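Local structure of dihydropyrimidinase (Brevibacillus agri, 3SFW) at residues A[164-169]-A[222-227]; A[215-220]-A[287-292]; A[235-240]-A[247-252]. The protein hydrolyses the ring amide bond of dihydropyrimidines such as dihydrouracil, probably using the paired zinc ions of its active site. One frame throughout, in Å; residues are numbered along the deposited sequence.

Interaction 1: residues A[164-169]-A[222-227]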
ATOM      1  N   GLU A 164       4.596   6.212 -26.469  1.00 13.36           N
ATOM      2  CA  GLU A 164       5.695   6.973 -27.086  1.00 13.74           C
ATOM      3  C   GLU A 164       5.430   8.496 -27.077  1.00 12.84           C
ATOM      4  O   GLU A 164       6.307   9.293 -26.652  1.00 14.48           O
ATOM      5  CB  GLU A 164       5.941   6.453 -28.523  1.00 17.46           C
ATOM      6  CG  GLU A 164       6.941   7.306 -29.297  1.00 19.58           C
ATOM      7  CD  GLU A 164       7.188   6.797 -30.743  1.00 25.76           C
ATOM      8  OE1 GLU A 164       8.092   7.351 -31.393  1.00 28.21           O
ATOM      9  OE2 GLU A 164       6.505   5.860 -31.216  1.00 24.76           O
ATOM     10  N   THR A 165       4.228   8.908 -27.458  1.00 13.83           N
ATOM     11  CA  THR A 165       3.900  10.327 -27.432  1.00 13.36           C
ATOM     12  C   THR A 165       3.941  10.887 -26.013  1.00 14.02           C
ATOM     13  O   THR A 165       4.493  11.972 -25.772  1.00 14.24           O
ATOM     14  CB  THR A 165       2.554  10.587 -28.107  1.00 14.96           C
ATOM     15  OG1 THR A 165       2.709  10.335 -29.506  1.00 20.31           O
ATOM     16  CG2 THR A 165       2.127  12.014 -27.923  1.00 13.80           C
ATOM     17  N   LEU A 166       3.364  10.155 -25.072  1.00 11.69           N
ATOM     18  CA  LEU A 166       3.256  10.688 -23.708  1.00 11.47           C
ATOM     19  C   LEU A 166       4.641  10.759 -23.084  1.00 13.31           C
ATOM     20  O   LEU A 166       5.009  11.766 -22.477  1.00 10.98           O
ATOM     21  CB  LEU A 166       2.277   9.831 -22.860  1.00 11.08           C
ATOM     22  CG  LEU A 166       2.281  10.161 -21.351  1.00 11.97           C
ATOM     23  CD1 LEU A 166       1.903  11.653 -21.141  1.00 12.70           C
ATOM     24  CD2 LEU A 166       1.288   9.236 -20.621  1.00 13.35           C
ATOM     25  N   PHE A 167       5.477   9.747 -23.289  1.00 11.10           N
ATOM     26  CA  PHE A 167       6.810   9.778 -22.646  1.00 13.25           C
ATOM     27  C   PHE A 167       7.721  10.882 -23.240  1.00 13.35           C
ATOM     28  O   PHE A 167       8.352  11.641 -22.503  1.00 13.60           O
ATOM     29  CB  PHE A 167       7.493   8.417 -22.807  1.00 13.04           C
ATOM     30  CG  PHE A 167       8.744   8.276 -21.992  1.00 11.55           C
ATOM     31  CD1 PHE A 167       9.912   7.834 -22.593  1.00 14.98           C
ATOM     32  CD2 PHE A 167       8.750   8.550 -20.617  1.00 13.46           C
ATOM     33  CE1 PHE A 167      11.088   7.666 -21.831  1.00 18.52           C
ATOM     34  CE2 PHE A 167       9.901   8.396 -19.851  1.00 13.82           C
ATOM     35  CZ  PHE A 167      11.077   7.905 -20.456  1.00 15.95           C
ATOM     36  N   LYS A 168       7.757  10.969 -24.565  1.00 14.38           N
ATOM     37  CA  LYS A 168       8.481  12.051 -25.242  1.00 11.53           C
ATOM     38  C   LYS A 168       7.994  13.436 -24.817  1.00 13.10           C
ATOM     39  O   LYS A 168       8.814  14.344 -24.600  1.00 13.51           O
ATOM     40  CB  LYS A 168       8.357  11.871 -26.754  1.00 13.49           C
ATOM     41  CG  LYS A 168       9.205  10.715 -27.254  1.00 17.36           C
ATOM     42  CD  LYS A 168       9.056  10.613 -28.780  1.00 18.56           C
ATOM     43  CE  LYS A 168      10.096   9.675 -29.363  1.00 25.17           C
ATOM     44  NZ  LYS A 168      10.012   9.727 -30.871  1.00 28.95           N
ATOM     45  N   THR A 169       6.675  13.579 -24.631  1.00 12.41           N
ATOM     46  CA  THR A 169       6.114  14.875 -24.283  1.00 12.30           C
ATOM     47  C   THR A 169       6.542  15.229 -22.859  1.00 13.86           C
ATOM     48  O   THR A 169       6.935  16.380 -22.571  1.00 11.24           O
ATOM     49  CB  THR A 169       4.602  14.882 -24.413  1.00 11.67           C
ATOM     50  OG1 THR A 169       4.253  14.617 -25.767  1.00 13.26           O
ATOM     51  CG2 THR A 169       4.000  16.238 -23.979  1.00 12.63           C
ATOM     52  N   GLY A 222      -2.044   5.259 -13.363  1.00  9.45           N
ATOM     53  CA  GLY A 222      -0.761   4.676 -12.935  1.00 11.88           C
ATOM     54  C   GLY A 222       0.316   4.704 -14.025  1.00 12.54           C
ATOM     55  O   GLY A 222       1.507   4.860 -13.727  1.00 11.93           O
ATOM     56  N   ARG A 223      -0.110   4.458 -15.260  1.00 10.97           N
ATOM     57  CA  ARG A 223       0.816   4.470 -16.402  1.00 11.11           C
ATOM     58  C   ARG A 223       1.370   5.875 -16.595  1.00 10.92           C
ATOM     59  O   ARG A 223       2.591   6.053 -16.764  1.00 11.01           O
ATOM     60  CB  ARG A 223       0.112   3.984 -17.667  1.00 12.44           C
ATOM     61  CG  ARG A 223       0.994   4.075 -18.939  1.00 11.02           C
ATOM     62  CD  ARG A 223       0.526   3.008 -19.955  1.00 10.08           C
ATOM     63  NE  ARG A 223      -0.940   2.869 -19.967  1.00 10.01           N
ATOM     64  CZ  ARG A 223      -1.768   3.488 -20.799  1.00 10.28           C
ATOM     65  NH1 ARG A 223      -3.083   3.365 -20.633  1.00 11.16           N
ATOM     66  NH2 ARG A 223      -1.276   4.161 -21.856  1.00 10.72           N
ATOM     67  N   ALA A 224       0.498   6.883 -16.549  1.00  9.91           N
ATOM     68  CA  ALA A 224       1.004   8.257 -16.740  1.00  9.95           C
ATOM     69  C   ALA A 224       1.967   8.616 -15.590  1.00 10.90           C
ATOM     70  O   ALA A 224       3.012   9.262 -15.806  1.00 10.56           O
ATOM     71  CB  ALA A 224      -0.163   9.226 -16.800  1.00  8.10           C
ATOM     72  N   ILE A 225       1.672   8.122 -14.389  1.00 10.09           N
ATOM     73  CA  ILE A 225       2.511   8.417 -13.233  1.00 10.94           C
ATOM     74  C   ILE A 225       3.892   7.751 -13.371  1.00 13.18           C
ATOM     75  O   ILE A 225       4.913   8.394 -13.157  1.00 11.27           O
ATOM     76  CB  ILE A 225       1.835   7.926 -11.925  1.00  9.49           C
ATOM     77  CG1 ILE A 225       0.779   8.937 -11.509  1.00  7.97           C
ATOM     78  CG2 ILE A 225       2.907   7.664 -10.835  1.00  9.54           C
ATOM     79  CD1 ILE A 225      -0.188   8.410 -10.452  1.00 11.92           C
ATOM     80  N   ALA A 226       3.927   6.509 -13.837  1.00 10.05           N
ATOM     81  CA  ALA A 226       5.195   5.807 -14.004  1.00 11.21           C
ATOM     82  C   ALA A 226       6.078   6.495 -15.053  1.00 11.17           C
ATOM     83  O   ALA A 226       7.302   6.651 -14.859  1.00 12.06           O
ATOM     84  CB  ALA A 226       4.940   4.337 -14.441  1.00 10.43           C
ATOM     85  N   LEU A 227       5.470   6.910 -16.153  1.00 11.97           N
ATOM     86  CA  LEU A 227       6.231   7.544 -17.229  1.00 10.68           C
ATOM     87  C   LEU A 227       6.715   8.910 -16.757  1.00 11.24           C
ATOM     88  O   LEU A 227       7.833   9.318 -17.067  1.00 11.53           O
ATOM     89  CB  LEU A 227       5.316   7.717 -18.467  1.00 10.77           C
ATOM     90  CG  LEU A 227       5.428   6.595 -19.521  1.00 13.95           C
ATOM     91  CD1 LEU A 227       5.256   5.201 -18.895  1.00 14.72           C
ATOM     92  CD2 LEU A 227       4.396   6.842 -20.601  1.00 14.63           C
TER
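L227 reaches from helix 214-230 into the angle between L166 and F167 of helix 163-176. Its CD2 meets L166, while CB, CG and the carbonyl O meet the F167 ring. CD2 of L227 lies 3.9 Å from CD2 of L166 and also meets CG of that residue. It also reaches CB of F167. The L227 and L166 side chains run slantwise past each other, branch against branch. L166 has CG anti to the backbone N (chi1 170°). This carries its CD2 across to helix 214-230, where CD2 touches both L227 and A224, 4.1 Å from CB of A224.

F167 makes a different approach. It turns the CD2-CE2 edge of its ring to L227. CD2 is 4.0 Å from CG of L227, and CE2 is 3.6 Å from the L227 carbonyl O. That oxygen lies at the ring edge, in the ring plane.

The segment axes come within 10.1 Å and cross at -40°. They belong to outer helices of the amidohydrolase barrel. Strand 180-182 lies beneath them, with V182 touching both L166 and A224. V189 of the second subunit packs on L227.

No hydrogen bond joins the two segments. Within them the contact rests on the shape of aliphatic branches and one aromatic ring, with the ring-edge C-H groups facing a carbonyl oxygen. The directional link between the helices is the salt bridge of R223 NH2 to D163 OD1 beside it.

Interaction 2: residues A[215-220]-A[287-292]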
ATOM      1  N   GLU A 215     -11.305   0.715 -13.046  1.00 11.93           N
ATOM      2  CA  GLU A 215     -10.003   0.095 -13.197  1.00 14.32           C
ATOM      3  C   GLU A 215      -9.255   0.612 -14.429  1.00 12.54           C
ATOM      4  O   GLU A 215      -8.037   0.646 -14.404  1.00 12.80           O
ATOM      5  CB  GLU A 215     -10.145  -1.425 -13.248  1.00 17.90           C
ATOM      6  CG  GLU A 215     -10.637  -2.028 -11.888  1.00 25.31           C
ATOM      7  CD  GLU A 215     -12.179  -1.975 -11.601  1.00 32.56           C
ATOM      8  OE1 GLU A 215     -13.016  -1.564 -12.445  1.00 21.99           O
ATOM      9  OE2 GLU A 215     -12.547  -2.363 -10.468  1.00 37.58           O
ATOM     10  N   ALA A 216      -9.987   1.002 -15.472  1.00 12.21           N
ATOM     11  CA  ALA A 216      -9.380   1.520 -16.720  1.00 10.62           C
ATOM     12  C   ALA A 216      -8.788   2.932 -16.495  1.00 12.91           C
ATOM     13  O   ALA A 216      -7.791   3.320 -17.130  1.00 11.51           O
ATOM     14  CB  ALA A 216     -10.445   1.564 -17.849  1.00 10.19           C
ATOM     15  N   GLU A 217      -9.473   3.710 -15.650  1.00 11.43           N
ATOM     16  CA  GLU A 217      -8.980   5.031 -15.264  1.00 12.15           C
ATOM     17  C   GLU A 217      -7.812   4.835 -14.329  1.00 13.67           C
ATOM     18  O   GLU A 217      -6.767   5.492 -14.457  1.00 13.19           O
ATOM     19  CB  GLU A 217     -10.076   5.860 -14.602  1.00 13.16           C
ATOM     20  CG  GLU A 217      -9.518   7.162 -14.027  1.00 10.45           C
ATOM     21  CD  GLU A 217     -10.566   8.024 -13.340  1.00 14.38           C
ATOM     22  OE1 GLU A 217     -11.771   7.949 -13.658  1.00 13.77           O
ATOM     23  OE2 GLU A 217     -10.166   8.856 -12.533  1.00 12.01           O
ATOM     24  N   GLY A 218      -7.937   3.905 -13.390  1.00 11.49           N
ATOM     25  CA  GLY A 218      -6.804   3.632 -12.490  1.00 10.09           C
ATOM     26  C   GLY A 218      -5.556   3.239 -13.294  1.00 10.31           C
ATOM     27  O   GLY A 218      -4.421   3.670 -12.986  1.00 11.67           O
ATOM     28  N   GLU A 219      -5.733   2.313 -14.227  1.00 11.31           N
ATOM     29  CA  GLU A 219      -4.570   1.830 -14.989  1.00 10.91           C
ATOM     30  C   GLU A 219      -3.852   2.964 -15.744  1.00 10.79           C
ATOM     31  O   GLU A 219      -2.637   3.142 -15.628  1.00 12.89           O
ATOM     32  CB  GLU A 219      -4.977   0.744 -15.991  1.00 10.92           C
ATOM     33  CG  GLU A 219      -3.756   0.121 -16.743  1.00 10.26           C
ATOM     34  CD  GLU A 219      -3.226   1.016 -17.847  1.00 11.75           C
ATOM     35  OE1 GLU A 219      -4.037   1.605 -18.614  1.00 13.72           O
ATOM     36  OE2 GLU A 219      -1.971   1.194 -17.878  1.00 12.99           O
ATOM     37  N   ALA A 220      -4.619   3.785 -16.429  1.00  8.57           N
ATOM     38  CA  ALA A 220      -3.992   4.857 -17.227  1.00  9.19           C
ATOM     39  C   ALA A 220      -3.381   5.907 -16.307  1.00 11.02           C
ATOM     40  O   ALA A 220      -2.361   6.521 -16.640  1.00 10.43           O
ATOM     41  CB  ALA A 220      -5.024   5.483 -18.177  1.00  9.82           C
ATOM     42  N   TRP A 287     -20.551  11.872 -20.002  1.00 12.91           N
ATOM     43  CA  TRP A 287     -19.248  12.584 -20.108  1.00 12.93           C
ATOM     44  C   TRP A 287     -18.242  11.587 -19.581  1.00 11.91           C
ATOM     45  O   TRP A 287     -18.635  10.527 -19.058  1.00 13.28           O
ATOM     46  CB  TRP A 287     -19.216  13.867 -19.250  1.00 12.32           C
ATOM     47  CG  TRP A 287     -19.775  13.703 -17.850  1.00  9.24           C
ATOM     48  CD1 TRP A 287     -19.227  12.990 -16.829  1.00 11.12           C
ATOM     49  CD2 TRP A 287     -20.937  14.373 -17.316  1.00 10.36           C
ATOM     50  NE1 TRP A 287     -20.003  13.159 -15.667  1.00 10.59           N
ATOM     51  CE2 TRP A 287     -21.053  13.998 -15.958  1.00 11.68           C
ATOM     52  CE3 TRP A 287     -21.928  15.216 -17.886  1.00 12.52           C
ATOM     53  CZ2 TRP A 287     -22.125  14.439 -15.146  1.00 12.04           C
ATOM     54  CZ3 TRP A 287     -22.934  15.717 -17.072  1.00 11.90           C
ATOM     55  CH2 TRP A 287     -23.003  15.362 -15.703  1.00 13.80           C
ATOM     56  N   SER A 288     -16.945  11.852 -19.791  1.00 11.59           N
ATOM     57  CA  SER A 288     -15.936  10.810 -19.518  1.00  9.35           C
ATOM     58  C   SER A 288     -14.825  11.437 -18.700  1.00 13.09           C
ATOM     59  O   SER A 288     -14.537  12.589 -18.910  1.00 13.36           O
ATOM     60  CB  SER A 288     -15.335  10.291 -20.825  1.00 13.76           C
ATOM     61  OG  SER A 288     -16.360   9.686 -21.623  1.00 15.43           O
ATOM     62  N   PRO A 289     -14.253  10.710 -17.736  1.00 11.17           N
ATOM     63  CA  PRO A 289     -14.687   9.410 -17.221  1.00 10.56           C
ATOM     64  C   PRO A 289     -16.103   9.461 -16.755  1.00 10.94           C
ATOM     65  O   PRO A 289     -16.638  10.523 -16.464  1.00 10.53           O
ATOM     66  CB  PRO A 289     -13.759   9.159 -16.022  1.00 13.80           C
ATOM     67  CG  PRO A 289     -13.261  10.531 -15.637  1.00 16.98           C
ATOM     68  CD  PRO A 289     -13.136  11.267 -16.935  1.00 14.50           C
ATOM     69  N   PRO A 290     -16.767   8.291 -16.752  1.00  9.75           N
ATOM     70  CA  PRO A 290     -18.198   8.331 -16.436  1.00 10.52           C
ATOM     71  C   PRO A 290     -18.433   8.602 -14.952  1.00 12.93           C
ATOM     72  O   PRO A 290     -17.563   8.359 -14.113  1.00 12.11           O
ATOM     73  CB  PRO A 290     -18.658   6.905 -16.793  1.00 11.60           C
ATOM     74  CG  PRO A 290     -17.414   6.032 -16.550  1.00 12.94           C
ATOM     75  CD  PRO A 290     -16.223   6.943 -16.935  1.00 11.99           C
ATOM     76  N   LEU A 291     -19.661   8.948 -14.611  1.00 11.01           N
ATOM     77  CA  LEU A 291     -20.083   8.986 -13.204  1.00 12.30           C
ATOM     78  C   LEU A 291     -19.876   7.608 -12.570  1.00 13.33           C
ATOM     79  O   LEU A 291     -19.926   6.589 -13.276  1.00 13.51           O
ATOM     80  CB  LEU A 291     -21.565   9.407 -13.148  1.00 12.27           C
ATOM     81  CG  LEU A 291     -21.806  10.862 -13.536  1.00 13.94           C
ATOM     82  CD1 LEU A 291     -23.309  11.203 -13.402  1.00 12.72           C
ATOM     83  CD2 LEU A 291     -20.983  11.794 -12.619  1.00 13.93           C
ATOM     84  N   ARG A 292     -19.596   7.601 -11.262  1.00 12.58           N
ATOM     85  CA  ARG A 292     -19.090   6.437 -10.525  1.00 13.12           C
ATOM     86  C   ARG A 292     -20.085   6.047  -9.430  1.00 11.09           C
ATOM     87  O   ARG A 292     -20.974   6.835  -9.042  1.00 11.72           O
ATOM     88  CB  ARG A 292     -17.750   6.780  -9.842  1.00  9.83           C
ATOM     89  CG  ARG A 292     -16.671   7.280 -10.822  1.00  9.94           C
ATOM     90  CD  ARG A 292     -16.453   6.192 -11.949  1.00 10.86           C
ATOM     91  NE  ARG A 292     -15.187   6.414 -12.693  1.00 13.48           N
ATOM     92  CZ  ARG A 292     -14.799   5.668 -13.728  1.00 14.32           C
ATOM     93  NH1 ARG A 292     -15.540   4.609 -14.125  1.00 11.77           N
ATOM     94  NH2 ARG A 292     -13.632   5.908 -14.324  1.00 13.45           N
TER
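E217 OE1 is held by two groups, R292 and S241. R292 NH2 gives it a hydrogen bond of 2.8 Å within a salt bridge, nearly straight at 169°. The oxygen sits at the edge of the guanidinium, in its plane. The donor meets OE1 on its anti side, somewhat out of the carboxylate plane. The two flat groups are turned 35° against each other. Only OE1 meets the guanidinium, through NH2, so the pair is not a two-oxygen, two-nitrogen one. S241 OG bonds both E217 OE1 and R292 NE, and so bridges the two ends of the ion pair.

P289 CB packs against the same oxygen, E217 OE1, 3.3 Å away. A cis peptide bond precedes P289. The R292 chain bends at chi2, which folds the guanidinium back toward P290, whose CD lies 3.5 Å above one face, toward the rim. NH2 also passes 3.6 Å from CB of E217. R292 NH1 bonds the carbonyl O of R212, so all three guanidinium nitrogens have partners. Replacing R292 by alanine would probably leave the buried E217 carboxylate with S241 but without its opposite charge, and the R212 carbonyl without this donor.

The loop 287-292 runs close to the active site. P289 touches the zinc ligand H239, and its side chain is about 5 Å from a zinc ion. The contact therefore ties helix 214-230 to a loop at the metal centre. Helix 243-254 lies beside E217, through A245. Helix 206-210 packs on P290 through H208 and A209. On the subunit surface, L230 of the second subunit packs on E215.

Interaction 3: residues A[235-240]-A[247-252]. With ZN (zinc ion), chain D; ACT (acetate ion), chain C.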
ATOM      1  N   LEU A 235       3.299  16.101 -13.581  1.00  8.38           N
ATOM      2  CA  LEU A 235       2.097  15.546 -14.195  1.00  8.53           C
ATOM      3  C   LEU A 235       0.899  16.128 -13.491  1.00  8.74           C
ATOM      4  O   LEU A 235       0.910  16.276 -12.264  1.00  9.36           O
ATOM      5  CB  LEU A 235       2.059  14.005 -13.998  1.00 10.02           C
ATOM      6  CG  LEU A 235       0.804  13.308 -14.592  1.00  9.51           C
ATOM      7  CD1 LEU A 235       0.956  13.275 -16.166  1.00  9.86           C
ATOM      8  CD2 LEU A 235       0.758  11.864 -14.080  1.00 10.45           C
ATOM      9  N   TYR A 236      -0.136  16.447 -14.261  1.00  9.02           N
ATOM     10  CA  TYR A 236      -1.409  16.897 -13.707  1.00 10.19           C
ATOM     11  C   TYR A 236      -2.521  16.020 -14.281  1.00 10.16           C
ATOM     12  O   TYR A 236      -2.733  15.980 -15.456  1.00 10.56           O
ATOM     13  CB  TYR A 236      -1.609  18.368 -14.067  1.00  9.29           C
ATOM     14  CG  TYR A 236      -2.904  18.996 -13.592  1.00  8.16           C
ATOM     15  CD1 TYR A 236      -4.100  18.802 -14.303  1.00  9.37           C
ATOM     16  CD2 TYR A 236      -2.889  19.951 -12.557  1.00  7.41           C
ATOM     17  CE1 TYR A 236      -5.280  19.502 -13.951  1.00  9.82           C
ATOM     18  CE2 TYR A 236      -4.047  20.624 -12.165  1.00  9.67           C
ATOM     19  CZ  TYR A 236      -5.235  20.391 -12.851  1.00  8.96           C
ATOM     20  OH  TYR A 236      -6.338  21.179 -12.583  1.00 10.27           O
ATOM     21  N   VAL A 237      -3.141  15.227 -13.430  1.00  7.13           N
ATOM     22  CA  VAL A 237      -4.170  14.305 -13.868  1.00  9.10           C
ATOM     23  C   VAL A 237      -5.509  15.034 -13.833  1.00  9.99           C
ATOM     24  O   VAL A 237      -5.995  15.403 -12.749  1.00  9.81           O
ATOM     25  CB  VAL A 237      -4.251  13.055 -12.945  1.00 10.05           C
ATOM     26  CG1 VAL A 237      -5.276  12.023 -13.556  1.00  8.97           C
ATOM     27  CG2 VAL A 237      -2.843  12.407 -12.764  1.00 10.56           C
ATOM     28  N   VAL A 238      -6.154  15.218 -14.997  1.00  8.71           N
ATOM     29  CA  VAL A 238      -7.406  16.005 -15.010  1.00 10.55           C
ATOM     30  C   VAL A 238      -8.558  15.054 -14.614  1.00  8.82           C
ATOM     31  O   VAL A 238      -8.399  13.834 -14.653  1.00 10.83           O
ATOM     32  CB  VAL A 238      -7.747  16.626 -16.411  1.00  9.10           C
ATOM     33  CG1 VAL A 238      -6.569  17.491 -16.934  1.00  9.23           C
ATOM     34  CG2 VAL A 238      -8.058  15.519 -17.445  1.00  9.06           C
ATOM     35  N   HIS A 239      -9.660  15.650 -14.167  1.00  9.04           N
ATOM     36  CA  HIS A 239     -10.870  14.906 -13.770  1.00 10.53           C
ATOM     37  C   HIS A 239     -10.580  13.527 -13.173  1.00 12.49           C
ATOM     38  O   HIS A 239     -11.043  12.523 -13.703  1.00 10.13           O
ATOM     39  CB  HIS A 239     -11.945  14.821 -14.918  1.00  9.99           C
ATOM     40  CG  HIS A 239     -11.431  14.354 -16.266  1.00  9.29           C
ATOM     41  ND1 HIS A 239     -10.660  13.214 -16.432  1.00 10.37           N
ATOM     42  CD2 HIS A 239     -11.708  14.811 -17.519  1.00  9.68           C
ATOM     43  CE1 HIS A 239     -10.431  13.031 -17.733  1.00 10.06           C
ATOM     44  NE2 HIS A 239     -11.074  13.978 -18.404  1.00  9.98           N
ATOM     45  N   VAL A 240      -9.964  13.506 -11.989  1.00  7.75           N
ATOM     46  CA  VAL A 240      -9.859  12.252 -11.205  1.00 11.66           C
ATOM     47  C   VAL A 240     -11.274  11.917 -10.650  1.00 10.83           C
ATOM     48  O   VAL A 240     -11.915  12.779 -10.028  1.00  9.87           O
ATOM     49  CB  VAL A 240      -8.831  12.431 -10.038  1.00 10.08           C
ATOM     50  CG1 VAL A 240      -8.795  11.170  -9.126  1.00 11.09           C
ATOM     51  CG2 VAL A 240      -7.447  12.693 -10.610  1.00  9.50           C
ATOM     52  N   ARG A 247      -5.920   6.619  -5.068  1.00 10.64           N
ATOM     53  CA  ARG A 247      -4.895   5.808  -4.375  1.00 13.15           C
ATOM     54  C   ARG A 247      -3.536   5.880  -5.081  1.00 11.03           C
ATOM     55  O   ARG A 247      -2.501   5.918  -4.434  1.00 12.54           O
ATOM     56  CB  ARG A 247      -5.341   4.313  -4.308  1.00 12.08           C
ATOM     57  CG  ARG A 247      -6.556   4.145  -3.433  1.00 13.06           C
ATOM     58  CD  ARG A 247      -7.258   2.800  -3.698  1.00 16.09           C
ATOM     59  NE  ARG A 247      -8.551   2.768  -3.031  1.00 17.36           N
ATOM     60  CZ  ARG A 247      -9.514   1.898  -3.325  1.00 19.10           C
ATOM     61  NH1 ARG A 247      -9.314   1.002  -4.283  1.00 19.96           N
ATOM     62  NH2 ARG A 247     -10.672   1.930  -2.679  1.00 19.13           N
ATOM     63  N   ARG A 248      -3.549   5.821  -6.410  1.00 10.05           N
ATOM     64  CA  ARG A 248      -2.317   5.845  -7.200  1.00 12.21           C
ATOM     65  C   ARG A 248      -1.618   7.210  -7.106  1.00 11.69           C
ATOM     66  O   ARG A 248      -0.378   7.294  -6.978  1.00 10.81           O
ATOM     67  CB  ARG A 248      -2.600   5.504  -8.648  1.00 14.30           C
ATOM     68  CG  ARG A 248      -2.880   3.987  -8.870  1.00 15.03           C
ATOM     69  CD  ARG A 248      -3.552   3.812 -10.153  1.00 18.45           C
ATOM     70  NE  ARG A 248      -4.006   2.421 -10.402  1.00 19.67           N
ATOM     71  CZ  ARG A 248      -3.279   1.468 -11.003  1.00 20.96           C
ATOM     72  NH1 ARG A 248      -1.980   1.639 -11.264  1.00 18.88           N
ATOM     73  NH2 ARG A 248      -3.892   0.372 -11.434  1.00 18.16           N
ATOM     74  N   ILE A 249      -2.412   8.265  -7.116  1.00 11.73           N
ATOM     75  CA  ILE A 249      -1.868   9.636  -7.005  1.00 10.31           C
ATOM     76  C   ILE A 249      -1.292   9.808  -5.607  1.00  9.77           C
ATOM     77  O   ILE A 249      -0.173  10.322  -5.436  1.00 10.00           O
ATOM     78  CB  ILE A 249      -2.938  10.704  -7.311  1.00  8.91           C
ATOM     79  CG1 ILE A 249      -3.218  10.701  -8.818  1.00 11.04           C
ATOM     80  CG2 ILE A 249      -2.443  12.144  -6.931  1.00  8.05           C
ATOM     81  CD1 ILE A 249      -4.545  11.428  -9.208  1.00 10.56           C
ATOM     82  N   ALA A 250      -2.028   9.320  -4.596  1.00 11.11           N
ATOM     83  CA  ALA A 250      -1.484   9.412  -3.210  1.00 11.59           C
ATOM     84  C   ALA A 250      -0.180   8.650  -3.027  1.00  9.60           C
ATOM     85  O   ALA A 250       0.757   9.174  -2.377  1.00  9.93           O
ATOM     86  CB  ALA A 250      -2.531   8.961  -2.169  1.00 11.20           C
ATOM     87  N   GLU A 251      -0.089   7.445  -3.590  1.00 11.78           N
ATOM     88  CA  GLU A 251       1.187   6.677  -3.524  1.00 10.50           C
ATOM     89  C   GLU A 251       2.319   7.406  -4.228  1.00 11.71           C
ATOM     90  O   GLU A 251       3.449   7.452  -3.703  1.00 11.21           O
ATOM     91  CB  GLU A 251       1.095   5.322  -4.244  1.00 18.17           C
ATOM     92  CG  GLU A 251       0.024   4.401  -3.882  1.00 32.47           C
ATOM     93  CD  GLU A 251      -0.095   3.284  -4.946  1.00 35.70           C
ATOM     94  OE1 GLU A 251       0.965   2.972  -5.615  1.00 32.13           O
ATOM     95  OE2 GLU A 251      -1.243   2.762  -5.108  1.00 38.05           O
ATOM     96  N   ALA A 252       2.042   7.959  -5.427  1.00  9.81           N
ATOM     97  CA  ALA A 252       3.066   8.709  -6.172  1.00 11.27           C
ATOM     98  C   ALA A 252       3.555   9.919  -5.351  1.00 12.67           C
ATOM     99  O   ALA A 252       4.761  10.163  -5.244  1.00 11.32           O
ATOM    100  CB  ALA A 252       2.507   9.204  -7.519  1.00 11.32           C
TER
HETATM  101 ZN    ZN D 501     -11.137  14.542 -20.518  1.00 15.91          ZN
HETATM  102  C   ACT C 462     -10.123   4.775  -0.331  1.00 21.25           C
HETATM  103  O   ACT C 462     -11.078   3.979  -0.504  1.00 22.48           O
HETATM  104  OXT ACT C 462     -10.070   5.505   0.736  1.00 24.02           O
HETATM  105  CH3 ACT C 462      -9.121   4.854  -1.371  1.00  9.66           C
HETATM  106  O   HOH W   1     -11.662  14.938 -22.517  1.00 15.51           O
HETATM  107  O   HOH W   2     -13.269  13.931 -20.819  1.00 18.53           O
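V240 CG2 and I249 CD1 are only 3.5 Å apart, closer than two methyl carbons normally pack. The side chains meet tip to tip. V237 also points at the end of I249, with its CG2 4.1 Å from the same CD1. I249 CG1 stands anti to the carbonyl carbon (chi1 -73°). This, with an extended second torsion, carries CD1 toward both valines. V259 of strand 258-263 also touches I249.

The pairing joins strand 234-237 to helix 243-254 within one beta-alpha-beta unit of the barrel. The chain between V237 and V240 turns its other side to the metal. H239 has left-handed backbone torsions, and its NE2 binds a zinc ion at 2.2 Å. Two waters, H183 and the carboxylated K150 complete that site. CG2 of V238 lies over the centre of the imidazole, 3.4 Å above its plane, and E262 OE1 bonds the backbone N of H239.

Across the segments no hydrogen bond forms. One isoleucine methyl packs against valines before and after the metal ligand. The contact is apolar on the helix side, while H239, between V237 and V240 in sequence, faces the zinc.

From the N terminus, segment 164-169 comes first. Interaction 1 closes its loop at 222-227 on helix 214-230. Segment 215-220 of that same helix lies inside this loop but pairs onward with 287-292, so interactions 1 and 2 cross. Interaction 3 follows interaction 1 in series and closes a short loop from strand 234-237 to helix 243-254. It is nested inside the long loop of interaction 2. Helix 214-230 is the shared element. It meets helix 163-176 at one part and the active-site loop at another, and its I225 packs on A252 of interaction 3. Together the contacts join helices 163-176, 214-230 and 243-254, strand 234-237 and the loop by the zinc site.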